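Local structure of NADP-dependent 2-hydroxyacid dehydrogenase (Rhizobium etli, 4XCV) at residues Glu140-Val145 / Asn165-Ser170; Gly144-Gly149 / Gly185-Phe190; Asp195-Leu200 / Pro228-Ala233. The protein probably catalyses the NADPH-dependent interconversion of 2-oxoacids and 2-hydroxyacids, as a member of the D-isomer-specific 2-hydroxyacid dehydrogenase family. One frame throughout, in Å; residues are numbered along the deposited sequence.

Contact 1: Glu140-Val145 / Asn165-Ser170; sequences EVTVGV and NVIGWS. With NDP (NADPH dihydro-nicotinamide-adenine-dinucleotide phosphate), chain B.
Thr142 OG1 accepts a nearly straight hydrogen bond from Asn165 ND2, 2.9 Å long with an N-H...O angle of 174°. It links the first two parallel strands of the Rossmann fold, the ends of a beta-alpha-beta crossover through helix 150-162. The hydroxyl lies 2° out of the amide plane of Asn165, so it is met along the plane of the amide. Both side chains leave the sheet on the same face and run side by side; in Asn165, CG anti to the backbone N (chi1 -173°) sets the amide beside Thr142, and chi2 turns its ND2 to OG1.

The backbones of 142-145 and 165-169 are joined by the alternating bonds of a parallel ladder. Asn165 N reaches Val141 O at 3.1 Å, and Ile167 N reaches Val143 O at 2.9 Å. Val143 N and Val145 N return bonds to Asn165 O and Ile167 O, and Trp169 N closes the ladder on Val145 O.

Beta-branched residues suit these extended strands. On the face of Thr142, its methyl CG2 meets Ile167 CG1 at 3.7 Å, the two side chains crossing at about a right angle; Ile167 CG1 also lies against Gly144 CA, and Phe190 packs on the same isoleucine. On the other face, Val143, Val145 and Val166 present methyls to helix 150-162, and Val145 CG2 touches Val166 CG1 at 4.1 Å.

At its C-terminal end the second strand meets the cofactor. The indole of Trp169 gives its NE1 to Ala184 O, which fixes the ring's rotation, and it packs against the ring of Phe190. A flat, apolar side chain is well suited to border the adenine here: C2A of NADPH lies over one face of the indole, 3.3 Å from Trp169 CZ3.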
loop_
_atom_site.group_PDB
_atom_site.type_symbol
_atom_site.label_atom_id
_atom_site.label_comp_id
_atom_site.label_asym_id
_atom_site.label_seq_id
_atom_site.Cartn_x
_atom_site.Cartn_y
_atom_site.Cartn_z
ATOM N N GLU A 140 -6.797 11.062 8.504
ATOM C CA GLU A 140 -7.035 12.473 8.237
ATOM C C GLU A 140 -7.425 12.755 6.799
ATOM O O GLU A 140 -7.747 13.883 6.456
ATOM C CB GLU A 140 -5.793 13.307 8.613
ATOM C CG GLU A 140 -5.517 13.339 10.110
ATOM C CD GLU A 140 -6.680 13.858 10.910
ATOM O OE1 GLU A 140 -7.286 14.860 10.486
ATOM O OE2 GLU A 140 -7.024 13.255 11.958
ATOM N N VAL A 141 -7.394 11.743 5.931
ATOM C CA VAL A 141 -7.581 11.900 4.504
ATOM C C VAL A 141 -8.807 11.100 4.076
ATOM O O VAL A 141 -8.983 9.927 4.481
ATOM C CB VAL A 141 -6.325 11.412 3.759
ATOM C CG1 VAL A 141 -6.568 11.379 2.255
ATOM C CG2 VAL A 141 -5.151 12.289 4.131
ATOM N N THR A 142 -9.668 11.718 3.293
ATOM C CA THR A 142 -10.846 11.007 2.773
ATOM C C THR A 142 -10.620 10.571 1.343
ATOM O O THR A 142 -10.356 11.371 0.431
ATOM C CB THR A 142 -12.079 11.883 2.812
ATOM O OG1 THR A 142 -12.365 12.210 4.187
ATOM C CG2 THR A 142 -13.323 11.217 2.205
ATOM N N VAL A 143 -10.703 9.262 1.161
ATOM C CA VAL A 143 -10.739 8.660 -0.177
ATOM C C VAL A 143 -12.194 8.488 -0.601
ATOM O O VAL A 143 -13.002 7.873 0.119
ATOM C CB VAL A 143 -10.014 7.298 -0.217
ATOM C CG1 VAL A 143 -9.998 6.799 -1.647
ATOM C CG2 VAL A 143 -8.598 7.409 0.328
ATOM N N GLY A 144 -12.542 9.104 -1.741
ATOM C CA GLY A 144 -13.861 8.987 -2.336
ATOM C C GLY A 144 -13.824 8.020 -3.491
ATOM O O GLY A 144 -13.191 8.307 -4.515
ATOM N N VAL A 145 -14.477 6.862 -3.321
ATOM C CA VAL A 145 -14.486 5.826 -4.349
ATOM C C VAL A 145 -15.726 5.996 -5.225
ATOM O O VAL A 145 -16.853 5.948 -4.737
ATOM C CB VAL A 145 -14.411 4.432 -3.718
ATOM C CG1 VAL A 145 -14.379 3.378 -4.794
ATOM C CG2 VAL A 145 -13.164 4.336 -2.836
ATOM N N ASN A 165 -10.199 7.486 5.948
ATOM C CA ASN A 165 -11.650 7.745 5.939
ATOM C C ASN A 165 -12.072 7.473 4.496
ATOM O O ASN A 165 -11.377 7.873 3.581
ATOM C CB ASN A 165 -11.946 9.190 6.362
ATOM C CG ASN A 165 -13.410 9.433 6.518
ATOM O OD1 ASN A 165 -14.088 8.697 7.227
ATOM N ND2 ASN A 165 -13.921 10.418 5.836
ATOM N N VAL A 166 -13.169 6.752 4.302
ATOM C CA VAL A 166 -13.618 6.410 2.973
ATOM C C VAL A 166 -15.080 6.751 2.821
ATOM O O VAL A 166 -15.872 6.474 3.694
ATOM C CB VAL A 166 -13.395 4.904 2.682
ATOM C CG1 VAL A 166 -13.808 4.564 1.254
ATOM C CG2 VAL A 166 -11.941 4.496 2.949
ATOM N N ILE A 167 -15.412 7.329 1.673
ATOM C CA ILE A 167 -16.803 7.580 1.287
ATOM C C ILE A 167 -16.989 7.008 -0.119
ATOM O O ILE A 167 -16.006 6.784 -0.832
ATOM C CB ILE A 167 -17.184 9.062 1.369
ATOM C CG1 ILE A 167 -16.355 9.926 0.427
ATOM C CG2 ILE A 167 -17.028 9.527 2.798
ATOM C CD1 ILE A 167 -16.705 11.412 0.409
ATOM N N GLY A 168 -18.240 6.747 -0.522
ATOM C CA GLY A 168 -18.491 6.175 -1.839
ATOM C C GLY A 168 -19.629 6.815 -2.571
ATOM O O GLY A 168 -20.525 7.438 -1.993
ATOM N N TRP A 169 -19.578 6.643 -3.888
ATOM C CA TRP A 169 -20.563 7.208 -4.780
ATOM C C TRP A 169 -20.878 6.150 -5.849
ATOM O O TRP A 169 -19.989 5.513 -6.396
ATOM C CB TRP A 169 -19.995 8.478 -5.411
ATOM C CG TRP A 169 -20.891 9.170 -6.412
ATOM C CD1 TRP A 169 -21.885 10.071 -6.120
ATOM C CD2 TRP A 169 -20.856 9.086 -7.839
ATOM N NE1 TRP A 169 -22.433 10.570 -7.277
ATOM C CE2 TRP A 169 -21.818 9.981 -8.347
ATOM C CE3 TRP A 169 -20.079 8.390 -8.759
ATOM C CZ2 TRP A 169 -22.018 10.188 -9.715
ATOM C CZ3 TRP A 169 -20.271 8.617 -10.092
ATOM C CH2 TRP A 169 -21.222 9.494 -10.568
ATOM N N SER A 170 -22.160 5.991 -6.124
ATOM C CA SER A 170 -22.618 5.050 -7.167
ATOM C C SER A 170 -23.953 5.487 -7.663
ATOM O O SER A 170 -24.546 6.418 -7.144
ATOM C CB SER A 170 -22.640 3.628 -6.640
ATOM O OG SER A 170 -23.400 3.480 -5.469
HETATM P PA NDP B . -19.523 -3.176 -11.591
HETATM O O1A NDP B . -19.543 -4.276 -10.575
HETATM O O2A NDP B . -20.469 -3.205 -12.774
HETATM O O5B NDP B . -19.722 -1.807 -10.788
HETATM C C5B NDP B . -19.893 -0.589 -11.519
HETATM C C4B NDP B . -20.137 0.506 -10.508
HETATM O O4B NDP B . -20.179 1.745 -11.209
HETATM C C3B NDP B . -21.451 0.333 -9.783
HETATM O O3B NDP B . -21.320 0.748 -8.408
HETATM C C2B NDP B . -22.329 1.283 -10.552
HETATM O O2B NDP B . -23.453 1.827 -9.808
HETATM C C1B NDP B . -21.350 2.415 -10.854
HETATM N N9A NDP B . -21.788 3.284 -11.948
HETATM C C8A NDP B . -22.008 2.884 -13.217
HETATM N N7A NDP B . -22.507 3.938 -13.934
HETATM C C5A NDP B . -22.628 4.979 -13.056
HETATM C C6A NDP B . -23.134 6.274 -13.163
HETATM N N6A NDP B . -23.561 6.760 -14.329
HETATM N N1A NDP B . -23.131 7.041 -12.067
HETATM C C2A NDP B . -22.669 6.568 -10.889
HETATM N N3A NDP B . -22.179 5.331 -10.704
HETATM C C4A NDP B . -22.174 4.573 -11.822
HETATM O O3 NDP B . -18.044 -3.015 -12.203
HETATM P PN NDP B . -16.628 -3.452 -11.579
HETATM O O1N NDP B . -16.544 -2.847 -10.217
HETATM O O2N NDP B . -16.439 -4.891 -11.661
HETATM O O5D NDP B . -15.636 -2.782 -12.606
HETATM C C5D NDP B . -15.688 -1.372 -12.864
HETATM C C4D NDP B . -14.920 -1.127 -14.169
HETATM O O4D NDP B . -13.528 -1.317 -13.961
HETATM C C3D NDP B . -15.239 -2.070 -15.297
HETATM O O3D NDP B . -16.418 -1.657 -16.011
HETATM C C2D NDP B . -13.991 -2.036 -16.164
HETATM O O2D NDP B . -14.167 -1.064 -17.223
HETATM C C1D NDP B . -12.923 -1.514 -15.247
HETATM N N1N NDP B . -11.777 -2.401 -15.029
HETATM C C2N NDP B . -10.498 -1.942 -15.214
HETATM C C3N NDP B . -9.429 -2.766 -15.119
HETATM C C7N NDP B . -8.073 -2.303 -15.266
HETATM O O7N NDP B . -7.208 -3.172 -15.526
HETATM N N7N NDP B . -7.709 -1.043 -15.112
HETATM C C4N NDP B . -9.619 -4.181 -14.732
HETATM C C5N NDP B . -11.011 -4.540 -14.528
HETATM C C6N NDP B . -12.034 -3.731 -14.691
HETATM P P2B NDP B . -24.566 0.823 -9.190
HETATM O O1X NDP B . -25.675 1.716 -8.739
HETATM O O2X NDP B . -24.955 -0.108 -10.326
HETATM O O3X NDP B . -23.904 0.055 -8.120
#

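Contact 2: Gly144-Gly149 / Gly185-Phe190; sequences GVMGLG and GELDRF. With NDP (NADPH dihydro-nicotinamide-adenine-dinucleotide phosphate), chain B.
Met146 and Phe190 meet where the first strand of the Rossmann fold runs under helix 187-192, just ahead of a glycine-rich turn consistent with the GxGxxG dinucleotide-binding motif. The packing is tight at this buried end. Phe190 points its ring at the strand, with CZ 3.5 Å from Gly144 C; Val145 N lies at the ring's edge, in its plane. Glycine suits position 144 because, with no side chain there, the ring edge can lie directly on the backbone.

Met146 CG approaches the same ring obliquely, 3.5 Å from Phe190 CE2. Its sulfur makes a Met-aromatic contact, SD lying 5.2 Å from the ring centroid and 73° off the ring normal. The flexible thioether then bends at its last torsion (chi3 85°), carrying the methyl across to the helix. There Met146 CE is pressed to 3.3 Å from Leu187 CD1, closer than carbons usually pack.

The solvent side of the helix is loose by comparison. Asp188 and Arg189 are exposed and take no part in gripping the strand; Asp188 pairs with Lys218, while Arg189 NH1 and Glu186 OE2 form a long salt bridge of 3.9 Å.

Past Met146 the chain turns away from the helix to the cofactor. Gly149, the N-cap of the next helix, brings its CA close to the ribose-phosphate link, and Leu148 N donates a 2.8 Å hydrogen bond to O3B of NADPH.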
loop_
_atom_site.group_PDB
_atom_site.type_symbol
_atom_site.label_atom_id
_atom_site.label_comp_id
_atom_site.label_asym_id
_atom_site.label_seq_id
_atom_site.Cartn_x
_atom_site.Cartn_y
_atom_site.Cartn_z
ATOM N N GLY A 144 -12.542 9.104 -1.741
ATOM C CA GLY A 144 -13.861 8.987 -2.336
ATOM C C GLY A 144 -13.824 8.020 -3.491
ATOM O O GLY A 144 -13.191 8.307 -4.515
ATOM N N VAL A 145 -14.477 6.862 -3.321
ATOM C CA VAL A 145 -14.486 5.826 -4.349
ATOM C C VAL A 145 -15.726 5.996 -5.225
ATOM O O VAL A 145 -16.853 5.948 -4.737
ATOM C CB VAL A 145 -14.411 4.432 -3.718
ATOM C CG1 VAL A 145 -14.379 3.378 -4.794
ATOM C CG2 VAL A 145 -13.164 4.336 -2.836
ATOM N N MET A 146 -15.504 6.153 -6.518
ATOM C CA MET A 146 -16.569 6.315 -7.511
ATOM C C MET A 146 -16.711 4.994 -8.225
ATOM O O MET A 146 -15.841 4.554 -8.990
ATOM C CB MET A 146 -16.284 7.452 -8.488
ATOM C CG MET A 146 -16.135 8.768 -7.746
ATOM S SD MET A 146 -15.889 10.232 -8.800
ATOM C CE MET A 146 -17.518 10.669 -9.199
ATOM N N GLY A 147 -17.852 4.352 -7.946
ATOM C CA GLY A 147 -18.083 2.983 -8.412
ATOM C C GLY A 147 -17.947 2.073 -7.208
ATOM O O GLY A 147 -16.871 1.986 -6.595
ATOM N N LEU A 148 -19.042 1.422 -6.845
ATOM C CA LEU A 148 -19.109 0.564 -5.681
ATOM C C LEU A 148 -19.593 -0.795 -6.124
ATOM O O LEU A 148 -20.505 -1.388 -5.505
ATOM C CB LEU A 148 -20.019 1.179 -4.620
ATOM C CG LEU A 148 -19.510 2.478 -4.038
ATOM C CD1 LEU A 148 -20.524 2.993 -3.054
ATOM C CD2 LEU A 148 -18.109 2.360 -3.404
ATOM N N GLY A 149 -19.002 -1.314 -7.192
ATOM C CA GLY A 149 -19.341 -2.647 -7.708
ATOM C C GLY A 149 -18.352 -3.658 -7.163
ATOM O O GLY A 149 -17.877 -3.540 -6.014
ATOM N N GLY A 185 -27.029 11.744 -7.894
ATOM C CA GLY A 185 -27.320 13.147 -7.875
ATOM C C GLY A 185 -26.563 13.924 -6.843
ATOM O O GLY A 185 -26.546 15.157 -6.918
ATOM N N GLU A 186 -25.921 13.254 -5.887
ATOM C CA GLU A 186 -25.181 13.895 -4.832
ATOM C C GLU A 186 -23.707 14.064 -5.150
ATOM O O GLU A 186 -22.850 14.254 -4.245
ATOM C CB GLU A 186 -25.340 13.091 -3.533
ATOM C CG GLU A 186 -26.782 12.914 -3.126
ATOM C CD GLU A 186 -26.903 12.165 -1.828
ATOM O OE1 GLU A 186 -26.690 10.938 -1.777
ATOM O OE2 GLU A 186 -27.264 12.835 -0.832
ATOM N N LEU A 187 -23.365 13.973 -6.443
ATOM C CA LEU A 187 -21.980 14.067 -6.878
ATOM C C LEU A 187 -21.245 15.280 -6.323
ATOM O O LEU A 187 -20.136 15.169 -5.804
ATOM C CB LEU A 187 -21.992 14.070 -8.418
ATOM C CG LEU A 187 -20.609 14.280 -9.058
ATOM C CD1 LEU A 187 -19.665 13.179 -8.727
ATOM C CD2 LEU A 187 -20.793 14.418 -10.568
ATOM N N ASP A 188 -21.828 16.468 -6.405
ATOM C CA ASP A 188 -21.095 17.660 -5.972
ATOM C C ASP A 188 -20.751 17.635 -4.476
ATOM O O ASP A 188 -19.641 18.009 -4.041
ATOM C CB ASP A 188 -21.830 18.968 -6.323
ATOM C CG ASP A 188 -21.914 19.223 -7.819
ATOM O OD1 ASP A 188 -21.337 18.461 -8.601
ATOM O OD2 ASP A 188 -22.603 20.217 -8.191
ATOM N N ARG A 189 -21.692 17.175 -3.656
ATOM C CA ARG A 189 -21.436 17.046 -2.248
ATOM C C ARG A 189 -20.321 16.040 -1.968
ATOM O O ARG A 189 -19.480 16.249 -1.092
ATOM C CB ARG A 189 -22.730 16.591 -1.569
ATOM C CG ARG A 189 -22.596 16.418 -0.116
ATOM C CD ARG A 189 -23.935 16.010 0.435
ATOM N NE ARG A 189 -23.752 15.716 1.819
ATOM C CZ ARG A 189 -24.690 15.234 2.586
ATOM N NH1 ARG A 189 -25.892 14.996 2.086
ATOM N NH2 ARG A 189 -24.396 14.973 3.853
ATOM N N PHE A 190 -20.375 14.921 -2.662
ATOM C CA PHE A 190 -19.380 13.866 -2.505
ATOM C C PHE A 190 -18.020 14.401 -2.911
ATOM O O PHE A 190 -17.054 14.203 -2.183
ATOM C CB PHE A 190 -19.796 12.669 -3.361
ATOM C CG PHE A 190 -18.707 11.672 -3.650
ATOM C CD1 PHE A 190 -18.446 10.591 -2.801
ATOM C CD2 PHE A 190 -17.923 11.790 -4.808
ATOM C CE1 PHE A 190 -17.443 9.681 -3.142
ATOM C CE2 PHE A 190 -16.945 10.874 -5.119
ATOM C CZ PHE A 190 -16.707 9.834 -4.280
HETATM P PA NDP B . -19.523 -3.176 -11.591
HETATM O O1A NDP B . -19.543 -4.276 -10.575
HETATM O O2A NDP B . -20.469 -3.205 -12.774
HETATM O O5B NDP B . -19.722 -1.807 -10.788
HETATM C C5B NDP B . -19.893 -0.589 -11.519
HETATM C C4B NDP B . -20.137 0.506 -10.508
HETATM O O4B NDP B . -20.179 1.745 -11.209
HETATM C C3B NDP B . -21.451 0.333 -9.783
HETATM O O3B NDP B . -21.320 0.748 -8.408
HETATM C C2B NDP B . -22.329 1.283 -10.552
HETATM O O2B NDP B . -23.453 1.827 -9.808
HETATM C C1B NDP B . -21.350 2.415 -10.854
HETATM N N9A NDP B . -21.788 3.284 -11.948
HETATM C C8A NDP B . -22.008 2.884 -13.217
HETATM N N7A NDP B . -22.507 3.938 -13.934
HETATM C C5A NDP B . -22.628 4.979 -13.056
HETATM C C6A NDP B . -23.134 6.274 -13.163
HETATM N N6A NDP B . -23.561 6.760 -14.329
HETATM N N1A NDP B . -23.131 7.041 -12.067
HETATM C C2A NDP B . -22.669 6.568 -10.889
HETATM N N3A NDP B . -22.179 5.331 -10.704
HETATM C C4A NDP B . -22.174 4.573 -11.822
HETATM O O3 NDP B . -18.044 -3.015 -12.203
HETATM P PN NDP B . -16.628 -3.452 -11.579
HETATM O O1N NDP B . -16.544 -2.847 -10.217
HETATM O O2N NDP B . -16.439 -4.891 -11.661
HETATM O O5D NDP B . -15.636 -2.782 -12.606
HETATM C C5D NDP B . -15.688 -1.372 -12.864
HETATM C C4D NDP B . -14.920 -1.127 -14.169
HETATM O O4D NDP B . -13.528 -1.317 -13.961
HETATM C C3D NDP B . -15.239 -2.070 -15.297
HETATM O O3D NDP B . -16.418 -1.657 -16.011
HETATM C C2D NDP B . -13.991 -2.036 -16.164
HETATM O O2D NDP B . -14.167 -1.064 -17.223
HETATM C C1D NDP B . -12.923 -1.514 -15.247
HETATM N N1N NDP B . -11.777 -2.401 -15.029
HETATM C C2N NDP B . -10.498 -1.942 -15.214
HETATM C C3N NDP B . -9.429 -2.766 -15.119
HETATM C C7N NDP B . -8.073 -2.303 -15.266
HETATM O O7N NDP B . -7.208 -3.172 -15.526
HETATM N N7N NDP B . -7.709 -1.043 -15.112
HETATM C C4N NDP B . -9.619 -4.181 -14.732
HETATM C C5N NDP B . -11.011 -4.540 -14.528
HETATM C C6N NDP B . -12.034 -3.731 -14.691
HETATM P P2B NDP B . -24.566 0.823 -9.190
HETATM O O1X NDP B . -25.675 1.716 -8.739
HETATM O O2X NDP B . -24.955 -0.108 -10.326
HETATM O O3X NDP B . -23.904 0.055 -8.120
#

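Contact 3: Asp195-Leu200 / Pro228-Ala233; sequences DILVGL and PVFINA. With NDP (NADPH dihydro-nicotinamide-adenine-dinucleotide phosphate), chain B.
Phe230 turns the edge of its ring to Leu197: in the conformer modelled here, the methyl CD2 of Leu197 lies near the ring plane, 3.9 Å from Phe230 CD1. The two side chains stand side by side on one face of the sheet. The rings of Tyr211 and Phe216 also meet Phe230, their planes inclined to it by about 55°, so an aromatic residue here joins the strand pair to the loop at Tyr211 and to helix 213-216. Further along the same face is the flat amide of Asn232. Its OD1 takes the backbone N of Gly234, and its ND2 donates to Gln239 OE1 and Arg235 O, so this buried amide is held from both ends. Glycine suits position 199 as a neighbour of this amide: with no side chain, it lets the amide lie close to its backbone.

These are adjacent parallel strands of the Rossmann sheet, 196-199 and 229-232, joined by a beta-alpha-beta crossover through helix 213-216. Their directions differ by 12°. Val229 N bonds to Asp195 O at 2.9 Å, and Ile231 N bonds to Leu197 O at 2.8 Å, while Leu197 N and Gly199 N answer to Val229 O and Ile231 O.

On the opposite face branched aliphatics fill the space beside helix 100-116. Ile196 CG2 touches Ile231 CD1 at 3.5 Å, and Ile231 in turn packs on Trp106. Asp195, just before strand 196-199, uses OD2 for both Thr142 N and Arg220 NH2.

At the other end Ala233 N bonds to Gly199 O at 3.1 Å, and its small side chain fits near the nicotinamide. Ala233 O accepts a 2.9 Å hydrogen bond from N7N of the NADPH carboxamide.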
loop_
_atom_site.group_PDB
_atom_site.type_symbol
_atom_site.label_atom_id
_atom_site.label_comp_id
_atom_site.label_asym_id
_atom_site.label_seq_id
_atom_site.Cartn_x
_atom_site.Cartn_y
_atom_site.Cartn_z
ATOM N N ASP A 195 -10.656 14.025 -0.762
ATOM C CA ASP A 195 -9.231 14.386 -0.925
ATOM C C ASP A 195 -8.547 13.559 -2.034
ATOM O O ASP A 195 -7.723 14.083 -2.766
ATOM C CB ASP A 195 -8.489 14.180 0.379
ATOM C CG ASP A 195 -9.026 15.031 1.497
ATOM O OD1 ASP A 195 -9.131 16.282 1.328
ATOM O OD2 ASP A 195 -9.315 14.456 2.582
ATOM N N ILE A 196 -8.821 12.261 -2.061
ATOM C CA ILE A 196 -8.302 11.377 -3.116
ATOM C C ILE A 196 -9.491 10.712 -3.791
ATOM O O ILE A 196 -10.230 9.975 -3.160
ATOM C CB ILE A 196 -7.337 10.294 -2.533
ATOM C CG1 ILE A 196 -6.190 10.896 -1.709
ATOM C CG2 ILE A 196 -6.873 9.390 -3.668
ATOM C CD1 ILE A 196 -5.295 9.818 -1.118
ATOM N N LEU A 197 -9.686 11.034 -5.072
ATOM C CA LEU A 197 -10.766 10.449 -5.849
ATOM C C LEU A 197 -10.238 9.159 -6.469
ATOM O O LEU A 197 -9.225 9.219 -7.160
ATOM C CB LEU A 197 -11.212 11.423 -6.935
ATOM C CG LEU A 197 -12.419 11.034 -7.812
ATOM C CD1 LEU A 197 -12.850 12.284 -8.605
ATOM C CD2 LEU A 197 -12.187 9.825 -8.734
ATOM N N VAL A 198 -10.916 8.030 -6.242
ATOM C CA VAL A 198 -10.595 6.752 -6.887
ATOM C C VAL A 198 -11.701 6.373 -7.867
ATOM O O VAL A 198 -12.818 6.112 -7.457
ATOM C CB VAL A 198 -10.360 5.648 -5.833
ATOM C CG1 VAL A 198 -10.260 4.244 -6.459
ATOM C CG2 VAL A 198 -9.131 5.972 -5.009
ATOM N N GLY A 199 -11.338 6.330 -9.138
ATOM C CA GLY A 199 -12.304 6.003 -10.212
ATOM C C GLY A 199 -12.306 4.540 -10.571
ATOM O O GLY A 199 -11.301 4.028 -11.087
ATOM N N LEU A 200 -13.448 3.895 -10.340
ATOM C CA LEU A 200 -13.671 2.489 -10.670
ATOM C C LEU A 200 -15.040 2.346 -11.330
ATOM O O LEU A 200 -15.862 1.487 -10.970
ATOM C CB LEU A 200 -13.549 1.589 -9.437
ATOM C CG LEU A 200 -12.131 1.452 -8.882
ATOM C CD1 LEU A 200 -12.133 0.815 -7.528
ATOM C CD2 LEU A 200 -11.219 0.686 -9.834
ATOM N N PRO A 228 -5.998 18.097 -3.802
ATOM C CA PRO A 228 -6.558 16.775 -3.995
ATOM C C PRO A 228 -5.939 15.990 -5.134
ATOM O O PRO A 228 -5.238 16.525 -5.987
ATOM C CB PRO A 228 -8.036 17.073 -4.266
ATOM C CG PRO A 228 -8.014 18.403 -4.928
ATOM C CD PRO A 228 -6.884 19.153 -4.295
ATOM N N VAL A 229 -6.152 14.679 -5.103
ATOM C CA VAL A 229 -5.538 13.739 -6.047
ATOM C C VAL A 229 -6.581 12.981 -6.834
ATOM O O VAL A 229 -7.618 12.620 -6.290
ATOM C CB VAL A 229 -4.665 12.751 -5.240
ATOM C CG1 VAL A 229 -4.097 11.643 -6.086
ATOM C CG2 VAL A 229 -3.534 13.512 -4.581
ATOM N N PHE A 230 -6.280 12.744 -8.114
ATOM C CA PHE A 230 -7.142 11.990 -9.006
ATOM C C PHE A 230 -6.526 10.649 -9.362
ATOM O O PHE A 230 -5.429 10.606 -9.911
ATOM C CB PHE A 230 -7.406 12.787 -10.291
ATOM C CG PHE A 230 -8.207 12.038 -11.323
ATOM C CD1 PHE A 230 -9.464 11.527 -11.004
ATOM C CD2 PHE A 230 -7.682 11.803 -12.545
ATOM C CE1 PHE A 230 -10.174 10.814 -11.973
ATOM C CE2 PHE A 230 -8.387 11.096 -13.492
ATOM C CZ PHE A 230 -9.620 10.631 -13.208
ATOM N N ILE A 231 -7.261 9.560 -9.096
ATOM C CA ILE A 231 -6.832 8.222 -9.408
ATOM C C ILE A 231 -7.880 7.587 -10.318
ATOM O O ILE A 231 -9.074 7.664 -9.996
ATOM C CB ILE A 231 -6.617 7.398 -8.136
ATOM C CG1 ILE A 231 -5.532 8.070 -7.268
ATOM C CG2 ILE A 231 -6.296 5.945 -8.465
ATOM C CD1 ILE A 231 -5.209 7.305 -5.992
ATOM N N ASN A 232 -7.486 6.987 -11.446
ATOM C CA ASN A 232 -8.436 6.269 -12.323
ATOM C C ASN A 232 -7.851 4.962 -12.774
ATOM O O ASN A 232 -6.756 4.914 -13.327
ATOM C CB ASN A 232 -8.777 7.118 -13.553
ATOM C CG ASN A 232 -9.919 6.528 -14.362
ATOM O OD1 ASN A 232 -10.686 5.693 -13.871
ATOM N ND2 ASN A 232 -10.055 6.991 -15.596
ATOM N N ALA A 233 -8.601 3.892 -12.503
ATOM C CA ALA A 233 -8.309 2.565 -13.083
ATOM C C ALA A 233 -9.542 1.936 -13.673
ATOM O O ALA A 233 -9.593 0.725 -13.830
ATOM C CB ALA A 233 -7.679 1.641 -12.032
HETATM P PA NDP B . -19.523 -3.176 -11.591
HETATM O O1A NDP B . -19.543 -4.276 -10.575
HETATM O O2A NDP B . -20.469 -3.205 -12.774
HETATM O O5B NDP B . -19.722 -1.807 -10.788
HETATM C C5B NDP B . -19.893 -0.589 -11.519
HETATM C C4B NDP B . -20.137 0.506 -10.508
HETATM O O4B NDP B . -20.179 1.745 -11.209
HETATM C C3B NDP B . -21.451 0.333 -9.783
HETATM O O3B NDP B . -21.320 0.748 -8.408
HETATM C C2B NDP B . -22.329 1.283 -10.552
HETATM O O2B NDP B . -23.453 1.827 -9.808
HETATM C C1B NDP B . -21.350 2.415 -10.854
HETATM N N9A NDP B . -21.788 3.284 -11.948
HETATM C C8A NDP B . -22.008 2.884 -13.217
HETATM N N7A NDP B . -22.507 3.938 -13.934
HETATM C C5A NDP B . -22.628 4.979 -13.056
HETATM C C6A NDP B . -23.134 6.274 -13.163
HETATM N N6A NDP B . -23.561 6.760 -14.329
HETATM N N1A NDP B . -23.131 7.041 -12.067
HETATM C C2A NDP B . -22.669 6.568 -10.889
HETATM N N3A NDP B . -22.179 5.331 -10.704
HETATM C C4A NDP B . -22.174 4.573 -11.822
HETATM O O3 NDP B . -18.044 -3.015 -12.203
HETATM P PN NDP B . -16.628 -3.452 -11.579
HETATM O O1N NDP B . -16.544 -2.847 -10.217
HETATM O O2N NDP B . -16.439 -4.891 -11.661
HETATM O O5D NDP B . -15.636 -2.782 -12.606
HETATM C C5D NDP B . -15.688 -1.372 -12.864
HETATM C C4D NDP B . -14.920 -1.127 -14.169
HETATM O O4D NDP B . -13.528 -1.317 -13.961
HETATM C C3D NDP B . -15.239 -2.070 -15.297
HETATM O O3D NDP B . -16.418 -1.657 -16.011
HETATM C C2D NDP B . -13.991 -2.036 -16.164
HETATM O O2D NDP B . -14.167 -1.064 -17.223
HETATM C C1D NDP B . -12.923 -1.514 -15.247
HETATM N N1N NDP B . -11.777 -2.401 -15.029
HETATM C C2N NDP B . -10.498 -1.942 -15.214
HETATM C C3N NDP B . -9.429 -2.766 -15.119
HETATM C C7N NDP B . -8.073 -2.303 -15.266
HETATM O O7N NDP B . -7.208 -3.172 -15.526
HETATM N N7N NDP B . -7.709 -1.043 -15.112
HETATM C C4N NDP B . -9.619 -4.181 -14.732
HETATM C C5N NDP B . -11.011 -4.540 -14.528
HETATM C C6N NDP B . -12.034 -3.731 -14.691
HETATM P P2B NDP B . -24.566 0.823 -9.190
HETATM O O1X NDP B . -25.675 1.716 -8.739
HETATM O O2X NDP B . -24.955 -0.108 -10.326
HETATM O O3X NDP B . -23.904 0.055 -8.120
#

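Overall arrangement
From the N terminus, strand 142-146 comes first and serves two contacts. Contact 1 closes the shorter loop, through helix 150-162 to strand 165-169; contact 2 starts from the same strand and closes later, on helix 187-192, so the two loops overlap without either nesting in the other. Trp169 of contact 1 packs against Met146 and Leu187 of contact 2. Contact 3 opens only after both have closed, and its loop returns through helix 213-216. Strand 196-199 lies against the other edge of strand 142-146, with Gly144 N bonded to Ile196 O. Together the contacts tie four neighbouring strands of the sheet together and pack helix 187-192 against them; the C-terminal ends of the strands meet NADPH from adenine to nicotinamide.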